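Local coordinates for lipoprotein (Colwellia psychrerythraea, PDB 3O0Y), which is of unknown function but, as a putative lipoprotein of a family grouped with the MA-clan peptidases, may be related to metallopeptidases, at residues Phe220-Ile228 / Ser241-Lys249; Gly277-Tyr288 / Asp511-Trp519. One frame throughout, in Å; residues are numbered along the deposited sequence.

Interaction 1: Phe220-Ile228 / Ser241-Lys249; sequences FVNVFREKI and SLITQVIAK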
# COMPACT_ATOMS: atom_id res chain seq x y z
N PHE A 220 4.90 21.18 -7.44
CA PHE A 220 4.05 21.89 -6.47
C PHE A 220 3.39 23.12 -7.12
O PHE A 220 2.24 23.45 -6.83
CB PHE A 220 4.87 22.35 -5.26
CG PHE A 220 4.94 21.35 -4.09
CD1 PHE A 220 3.85 20.71 -3.59
CD2 PHE A 220 6.18 21.17 -3.45
CE1 PHE A 220 3.97 19.87 -2.46
CE2 PHE A 220 6.30 20.34 -2.36
CZ PHE A 220 5.19 19.69 -1.87
N VAL A 221 4.18 23.89 -7.89
CA VAL A 221 3.67 25.05 -8.67
C VAL A 221 2.76 24.65 -9.83
O VAL A 221 1.67 25.19 -10.00
CB VAL A 221 4.80 25.87 -9.24
CG1 VAL A 221 4.20 27.11 -9.98
CG2 VAL A 221 5.78 26.25 -8.13
N ASN A 222 3.21 23.72 -10.67
CA ASN A 222 2.42 23.34 -11.84
C ASN A 222 1.05 22.71 -11.51
O ASN A 222 0.04 22.98 -12.19
CB ASN A 222 3.28 22.45 -12.76
CG ASN A 222 4.43 23.21 -13.47
OD1 ASN A 222 5.45 22.62 -13.83
ND2 ASN A 222 4.24 24.48 -13.69
N VAL A 223 1.00 21.86 -10.48
CA VAL A 223 -0.26 21.36 -10.00
C VAL A 223 -1.13 22.48 -9.51
O VAL A 223 -2.31 22.54 -9.79
CB VAL A 223 -0.02 20.34 -8.84
CG1 VAL A 223 -1.38 20.03 -8.18
CG2 VAL A 223 0.72 19.08 -9.46
N PHE A 224 -0.57 23.37 -8.71
CA PHE A 224 -1.34 24.47 -8.24
C PHE A 224 -1.88 25.32 -9.42
O PHE A 224 -3.07 25.71 -9.43
CB PHE A 224 -0.51 25.34 -7.32
CG PHE A 224 -1.30 26.41 -6.67
CD1 PHE A 224 -1.98 26.19 -5.51
CD2 PHE A 224 -1.38 27.67 -7.25
CE1 PHE A 224 -2.71 27.23 -4.90
CE2 PHE A 224 -2.12 28.70 -6.68
CZ PHE A 224 -2.79 28.49 -5.52
N ARG A 225 -1.05 25.54 -10.45
CA ARG A 225 -1.53 26.34 -11.58
C ARG A 225 -2.71 25.66 -12.26
O ARG A 225 -3.64 26.32 -12.67
CB ARG A 225 -0.44 26.54 -12.63
CG ARG A 225 0.68 27.43 -12.29
CD ARG A 225 1.77 27.47 -13.45
NE ARG A 225 2.65 28.61 -13.30
CZ ARG A 225 3.96 28.54 -13.07
NH1 ARG A 225 4.61 27.35 -13.06
NH2 ARG A 225 4.63 29.67 -12.94
N GLU A 226 -2.65 24.35 -12.44
CA GLU A 226 -3.70 23.65 -13.14
C GLU A 226 -5.01 23.64 -12.37
O GLU A 226 -6.09 23.88 -12.93
CB GLU A 226 -3.31 22.21 -13.49
CG GLU A 226 -4.57 21.42 -14.00
CD GLU A 226 -4.30 20.15 -14.83
OE1 GLU A 226 -3.10 19.79 -15.07
OE2 GLU A 226 -5.31 19.51 -15.24
N LYS A 227 -4.93 23.46 -11.06
CA LYS A 227 -6.13 23.47 -10.21
C LYS A 227 -6.70 24.87 -9.99
O LYS A 227 -7.91 25.06 -10.14
CB LYS A 227 -5.81 22.76 -8.90
CG LYS A 227 -5.54 21.28 -9.16
CD LYS A 227 -5.51 20.41 -7.89
CE LYS A 227 -5.13 18.93 -8.20
NZ LYS A 227 -5.20 18.02 -6.99
N ILE A 228 -5.85 25.84 -9.71
CA ILE A 228 -6.37 27.18 -9.39
C ILE A 228 -7.03 27.83 -10.63
O ILE A 228 -7.94 28.63 -10.49
CB ILE A 228 -5.28 28.06 -8.79
CG1 ILE A 228 -5.88 29.18 -7.95
CG2 ILE A 228 -4.34 28.72 -9.90
CD1 ILE A 228 -6.61 28.75 -6.62
N SER A 241 -1.54 36.11 -8.14
CA SER A 241 -0.94 36.41 -6.84
C SER A 241 -0.74 35.14 -6.00
O SER A 241 0.28 34.97 -5.33
CB SER A 241 -1.83 37.34 -6.03
OG SER A 241 -1.31 37.52 -4.70
N LEU A 242 -1.73 34.27 -6.02
CA LEU A 242 -1.56 32.99 -5.26
C LEU A 242 -0.43 32.10 -5.85
O LEU A 242 0.37 31.54 -5.10
CB LEU A 242 -2.90 32.27 -5.19
CG LEU A 242 -3.99 32.92 -4.32
CD1 LEU A 242 -5.39 32.42 -4.70
CD2 LEU A 242 -3.75 32.68 -2.88
N ILE A 243 -0.32 32.03 -7.17
CA ILE A 243 0.74 31.27 -7.81
C ILE A 243 2.10 31.82 -7.41
O ILE A 243 3.02 31.06 -7.07
CB ILE A 243 0.54 31.27 -9.35
CG1 ILE A 243 -0.70 30.49 -9.72
CG2 ILE A 243 1.75 30.73 -10.08
CD1 ILE A 243 -1.16 30.77 -11.10
N THR A 244 2.24 33.14 -7.38
CA THR A 244 3.47 33.76 -6.90
C THR A 244 3.82 33.39 -5.48
O THR A 244 5.01 33.16 -5.14
CB THR A 244 3.41 35.31 -7.05
OG1 THR A 244 3.15 35.59 -8.42
CG2 THR A 244 4.73 35.97 -6.57
N GLN A 245 2.80 33.34 -4.63
CA GLN A 245 2.96 32.94 -3.24
C GLN A 245 3.42 31.47 -3.11
O GLN A 245 4.31 31.16 -2.30
CB GLN A 245 1.66 33.15 -2.47
CG GLN A 245 1.38 34.61 -2.17
CD GLN A 245 0.05 34.76 -1.46
OE1 GLN A 245 -0.12 34.29 -0.33
NE2 GLN A 245 -0.89 35.45 -2.12
N VAL A 246 2.91 30.62 -3.97
CA VAL A 246 3.31 29.22 -4.01
C VAL A 246 4.74 29.11 -4.46
O VAL A 246 5.51 28.46 -3.80
CB VAL A 246 2.40 28.35 -4.91
CG1 VAL A 246 3.05 26.92 -5.12
CG2 VAL A 246 0.98 28.23 -4.23
N ILE A 247 5.10 29.84 -5.52
CA ILE A 247 6.49 29.84 -5.98
C ILE A 247 7.44 30.31 -4.91
O ILE A 247 8.53 29.75 -4.78
CB ILE A 247 6.67 30.74 -7.25
CG1 ILE A 247 5.90 30.13 -8.42
CG2 ILE A 247 8.20 30.94 -7.52
CD1 ILE A 247 5.68 31.10 -9.64
N ALA A 248 7.05 31.35 -4.17
CA ALA A 248 7.86 31.84 -3.07
C ALA A 248 8.09 30.79 -1.98
O ALA A 248 9.22 30.60 -1.52
CB ALA A 248 7.25 33.09 -2.47
N LYS A 249 7.04 30.08 -1.56
CA LYS A 249 7.27 29.02 -0.57
C LYS A 249 8.17 27.92 -1.09
O LYS A 249 8.98 27.36 -0.35
CB LYS A 249 5.97 28.42 -0.07
CG LYS A 249 5.01 29.38 0.62
CD LYS A 249 5.61 30.00 1.83
CE LYS A 249 4.57 30.85 2.57
NZ LYS A 249 5.20 31.57 3.69
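V246 sets its CG2 methyl squarely on the F224 ring, 3.6 Å from the centroid and only 4° off the ring normal, a CH-pi contact over the middle of the face. The edge of the same ring is held by two neighbours: CG1 of I243 lies in the ring plane, 3.8 Å from F224 CE2, and CB of L242 meets F224 CZ near that plane. F224 gets there because its CG stands anti to the backbone N (chi1 -174°), which sends the ring across to the partner helix. In return I243 is a knob in the hole formed by V221, F224, R225 and I228; its CD1 ends 4.0 Å from I228 CG2. Next to it, I247 CG1 packs 3.8 Å from V221 CG1. The two helices, antiparallel neighbours along the chain, form a helical hairpin in this largely helical protein, their segment axes 9.5 Å apart at an angle of 165°, and no hydrogen bond joins the two segments. At the partly exposed margin the extended R225 side chain crosses I243 at about a right angle, and its NH2 comes 3.7 Å from I247 CD1. CG1 of V221 lies over one face of the R225 guanidinium, offset toward its rim, and R225 NH1 is hydrogen-bonded to E216 O. Farther out, helix 161-172 backs the apolar seam: Y167 meets the F224 ring and hydrogen-bonds F220 O, while V246 touches I168.

Interaction 2: Gly277-Tyr288 / Asp511-Trp519; sequences GIWAQPKGSVYY and DTGLHDKRW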
# COMPACT_ATOMS: atom_id res chain seq x y z
N GLY A 277 19.91 -6.83 4.27
CA GLY A 277 18.72 -7.16 5.04
C GLY A 277 18.71 -6.58 6.45
O GLY A 277 19.73 -6.13 7.01
N ILE A 278 17.53 -6.61 7.04
CA ILE A 278 17.28 -6.01 8.35
C ILE A 278 17.97 -6.74 9.51
O ILE A 278 18.17 -6.12 10.56
CB ILE A 278 15.73 -5.84 8.60
CG1 ILE A 278 15.44 -4.65 9.56
CG2 ILE A 278 15.13 -7.12 9.13
CD1 ILE A 278 15.66 -3.26 8.93
N TRP A 279 18.35 -7.99 9.30
CA TRP A 279 19.10 -8.77 10.29
C TRP A 279 20.38 -8.01 10.73
O TRP A 279 20.92 -8.22 11.87
CB TRP A 279 19.50 -10.13 9.72
CG TRP A 279 20.40 -10.03 8.53
CD1 TRP A 279 20.00 -9.99 7.20
CD2 TRP A 279 21.84 -9.90 8.51
NE1 TRP A 279 21.09 -9.82 6.39
CE2 TRP A 279 22.23 -9.79 7.16
CE3 TRP A 279 22.83 -9.88 9.50
CZ2 TRP A 279 23.59 -9.63 6.77
CZ3 TRP A 279 24.17 -9.79 9.12
CH2 TRP A 279 24.54 -9.68 7.76
N ALA A 280 20.86 -7.15 9.85
CA ALA A 280 22.19 -6.45 10.13
C ALA A 280 22.05 -5.26 11.08
O ALA A 280 23.07 -4.64 11.51
CB ALA A 280 22.82 -5.99 8.85
N GLN A 281 20.80 -4.89 11.38
CA GLN A 281 20.53 -3.87 12.38
C GLN A 281 20.63 -4.48 13.77
O GLN A 281 20.48 -5.71 13.93
CB GLN A 281 19.13 -3.30 12.20
CG GLN A 281 18.82 -2.73 10.84
CD GLN A 281 19.58 -1.47 10.41
OE1 GLN A 281 20.18 -0.73 11.23
NE2 GLN A 281 19.59 -1.25 9.10
N PRO A 282 20.90 -3.65 14.80
CA PRO A 282 20.82 -4.16 16.17
C PRO A 282 19.42 -4.63 16.50
O PRO A 282 18.45 -3.93 16.19
CB PRO A 282 21.28 -2.96 17.04
CG PRO A 282 21.08 -1.80 16.23
CD PRO A 282 21.26 -2.23 14.78
N LYS A 283 19.32 -5.88 16.96
CA LYS A 283 18.04 -6.50 17.24
C LYS A 283 17.19 -6.65 15.95
O LYS A 283 15.96 -6.78 16.04
CB LYS A 283 17.23 -5.70 18.27
CG LYS A 283 17.96 -5.42 19.63
CD LYS A 283 18.13 -6.68 20.48
CE LYS A 283 17.12 -6.77 21.68
NZ LYS A 283 15.89 -7.75 21.49
N GLY A 284 17.85 -6.72 14.78
CA GLY A 284 17.11 -6.75 13.49
C GLY A 284 16.27 -7.99 13.37
O GLY A 284 15.18 -7.95 12.76
N SER A 285 16.71 -9.09 13.98
CA SER A 285 15.93 -10.34 13.86
C SER A 285 14.64 -10.31 14.65
O SER A 285 13.58 -10.81 14.23
CB SER A 285 16.73 -11.56 14.27
OG SER A 285 16.78 -11.66 15.70
N VAL A 286 14.72 -9.65 15.79
CA VAL A 286 13.53 -9.43 16.56
C VAL A 286 12.60 -8.46 15.86
O VAL A 286 11.38 -8.66 15.87
CB VAL A 286 13.96 -8.93 17.99
CG1 VAL A 286 12.73 -8.46 18.75
CG2 VAL A 286 14.72 -10.08 18.68
N TYR A 287 13.13 -7.42 15.26
CA TYR A 287 12.32 -6.54 14.44
C TYR A 287 11.56 -7.28 13.33
O TYR A 287 10.35 -7.07 13.15
CB TYR A 287 13.20 -5.47 13.83
CG TYR A 287 12.43 -4.52 12.94
CD1 TYR A 287 11.91 -3.35 13.42
CD2 TYR A 287 12.13 -4.86 11.65
CE1 TYR A 287 11.18 -2.49 12.59
CE2 TYR A 287 11.36 -4.08 10.85
CZ TYR A 287 10.87 -2.89 11.32
OH TYR A 287 10.11 -2.07 10.48
N TYR A 288 12.29 -8.15 12.64
CA TYR A 288 11.72 -8.89 11.52
C TYR A 288 10.63 -9.81 11.99
O TYR A 288 9.56 -9.90 11.33
CB TYR A 288 12.81 -9.64 10.74
CG TYR A 288 12.28 -10.23 9.44
CD1 TYR A 288 11.69 -9.41 8.47
CD2 TYR A 288 12.42 -11.60 9.16
CE1 TYR A 288 11.20 -9.96 7.28
CE2 TYR A 288 11.98 -12.12 7.95
CZ TYR A 288 11.37 -11.32 7.06
OH TYR A 288 10.92 -11.87 5.87
N ASP A 511 11.95 -12.09 0.42
CA ASP A 511 11.89 -11.19 1.59
C ASP A 511 12.49 -11.91 2.78
O ASP A 511 13.35 -11.36 3.48
CB ASP A 511 10.44 -10.76 1.86
CG ASP A 511 10.32 -9.71 2.94
OD1 ASP A 511 10.53 -8.53 2.63
OD2 ASP A 511 10.08 -10.10 4.10
N THR A 512 12.11 -13.19 2.97
CA THR A 512 12.75 -13.99 4.04
C THR A 512 14.25 -14.21 3.72
O THR A 512 15.10 -14.28 4.60
CB THR A 512 12.06 -15.31 4.25
OG1 THR A 512 11.96 -16.06 3.01
CG2 THR A 512 10.64 -15.13 4.79
N GLY A 513 14.55 -14.37 2.42
CA GLY A 513 15.95 -14.50 1.93
C GLY A 513 16.83 -13.37 2.42
O GLY A 513 17.83 -13.61 3.10
N LEU A 514 16.46 -12.16 2.04
CA LEU A 514 17.18 -10.95 2.43
C LEU A 514 17.23 -10.74 3.94
O LEU A 514 18.28 -10.40 4.48
CB LEU A 514 16.46 -9.74 1.83
CG LEU A 514 16.60 -9.54 0.35
CD1 LEU A 514 15.42 -8.62 -0.15
CD2 LEU A 514 17.93 -8.97 -0.06
N HIS A 515 16.10 -10.87 4.61
CA HIS A 515 15.98 -10.33 5.96
C HIS A 515 16.32 -11.34 7.05
O HIS A 515 16.63 -10.95 8.18
CB HIS A 515 14.58 -9.78 6.16
CG HIS A 515 14.33 -8.53 5.36
ND1 HIS A 515 15.16 -7.42 5.47
CD2 HIS A 515 13.43 -8.23 4.40
CE1 HIS A 515 14.72 -6.47 4.67
NE2 HIS A 515 13.66 -6.94 4.01
N ASP A 516 16.29 -12.63 6.72
CA ASP A 516 16.67 -13.72 7.66
C ASP A 516 17.80 -14.63 7.19
O ASP A 516 18.70 -14.97 8.00
CB ASP A 516 15.44 -14.56 8.00
CG ASP A 516 15.77 -15.70 9.00
OD1 ASP A 516 15.94 -15.41 10.17
OD2 ASP A 516 15.91 -16.84 8.56
N LYS A 517 17.78 -15.04 5.93
CA LYS A 517 18.82 -15.92 5.39
C LYS A 517 20.06 -15.19 4.92
O LYS A 517 21.01 -15.84 4.48
CB LYS A 517 18.27 -16.80 4.29
CG LYS A 517 17.07 -17.60 4.65
CD LYS A 517 17.29 -18.57 5.76
CE LYS A 517 15.99 -19.39 5.92
NZ LYS A 517 14.76 -18.45 6.03
N ARG A 518 20.04 -13.86 5.00
CA ARG A 518 21.17 -12.98 4.68
C ARG A 518 21.56 -13.06 3.20
O ARG A 518 22.68 -12.81 2.85
CB ARG A 518 22.36 -13.32 5.59
CG ARG A 518 21.95 -13.23 7.07
CD ARG A 518 23.19 -13.41 7.97
NE ARG A 518 22.77 -13.33 9.37
CZ ARG A 518 23.61 -13.24 10.39
NH1 ARG A 518 24.93 -13.25 10.18
NH2 ARG A 518 23.13 -13.15 11.62
N TRP A 519 20.59 -13.33 2.32
CA TRP A 519 20.82 -13.13 0.90
C TRP A 519 21.24 -11.69 0.62
O TRP A 519 20.73 -10.77 1.20
CB TRP A 519 19.55 -13.41 0.08
CG TRP A 519 19.08 -14.78 0.03
CD1 TRP A 519 19.30 -15.82 0.91
CD2 TRP A 519 18.21 -15.30 -0.97
NE1 TRP A 519 18.61 -16.92 0.52
CE2 TRP A 519 17.91 -16.62 -0.63
CE3 TRP A 519 17.67 -14.77 -2.14
CZ2 TRP A 519 17.12 -17.41 -1.44
CZ3 TRP A 519 16.85 -15.55 -2.92
CH2 TRP A 519 16.59 -16.84 -2.57
O HOH W 1 21.19 -9.41 3.51
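This is a mixed polar and aromatic contact, in which H515 and Y288 at the end of helix 491-515 and the start of helix 284-296 interlock beside the short 3-10 turn 278-280 that carries W279. I278 N donates a straight bond to H515 ND1 (3.0 Å, 163°), exactly in the imidazole plane. CB of H515 sits over the centre of the Y288 ring, 3.6 Å from its centroid, and the Y288 hydroxyl, beyond the ring, donates to D511 OD2 (2.6 Å), on the anti side and tilted from the carboxylate plane. G277 packs its CA 3.3 Å from L514 O, where a side chain would clash. Along one face of the W279 indole, R518 lays its CG over the five-membered ring and its guanidinium flat on the system, planes 9° apart, while a water accepts from W279 NE1 (2.9 Å to its oxygen) and donates to L514 O and W519 O. With an alanine in place of W279, the R518 guanidinium would probably lose its stacking surface and the water one of its donors. Around the contact, H515 NE2 donates to Y546 O of helix 536-548, which D511 and L514 also touch, and T512 and D516 rest on helix 302-326.

Both contacts are mostly buried, yet they lie far apart, with centres 44 Å and nearest atoms about 25 Å from each other, and they share no helix. Interaction 1 joins helices that follow closely in the chain and lies farther from the chain's centre; its chemistry is almost wholly aliphatic and aromatic packing along two helix faces. Interaction 2 brings together parts 223 residues apart, through a 3-10 turn, the loop after helix 491-515 and the facing helix ends, and relies on directed hydrogen bonds, a bridging water and a stacked arginine. Each has an arginine at its margin, set against branched aliphatic side chains in 220-228/241-249 and against an indole in 277-288/511-519.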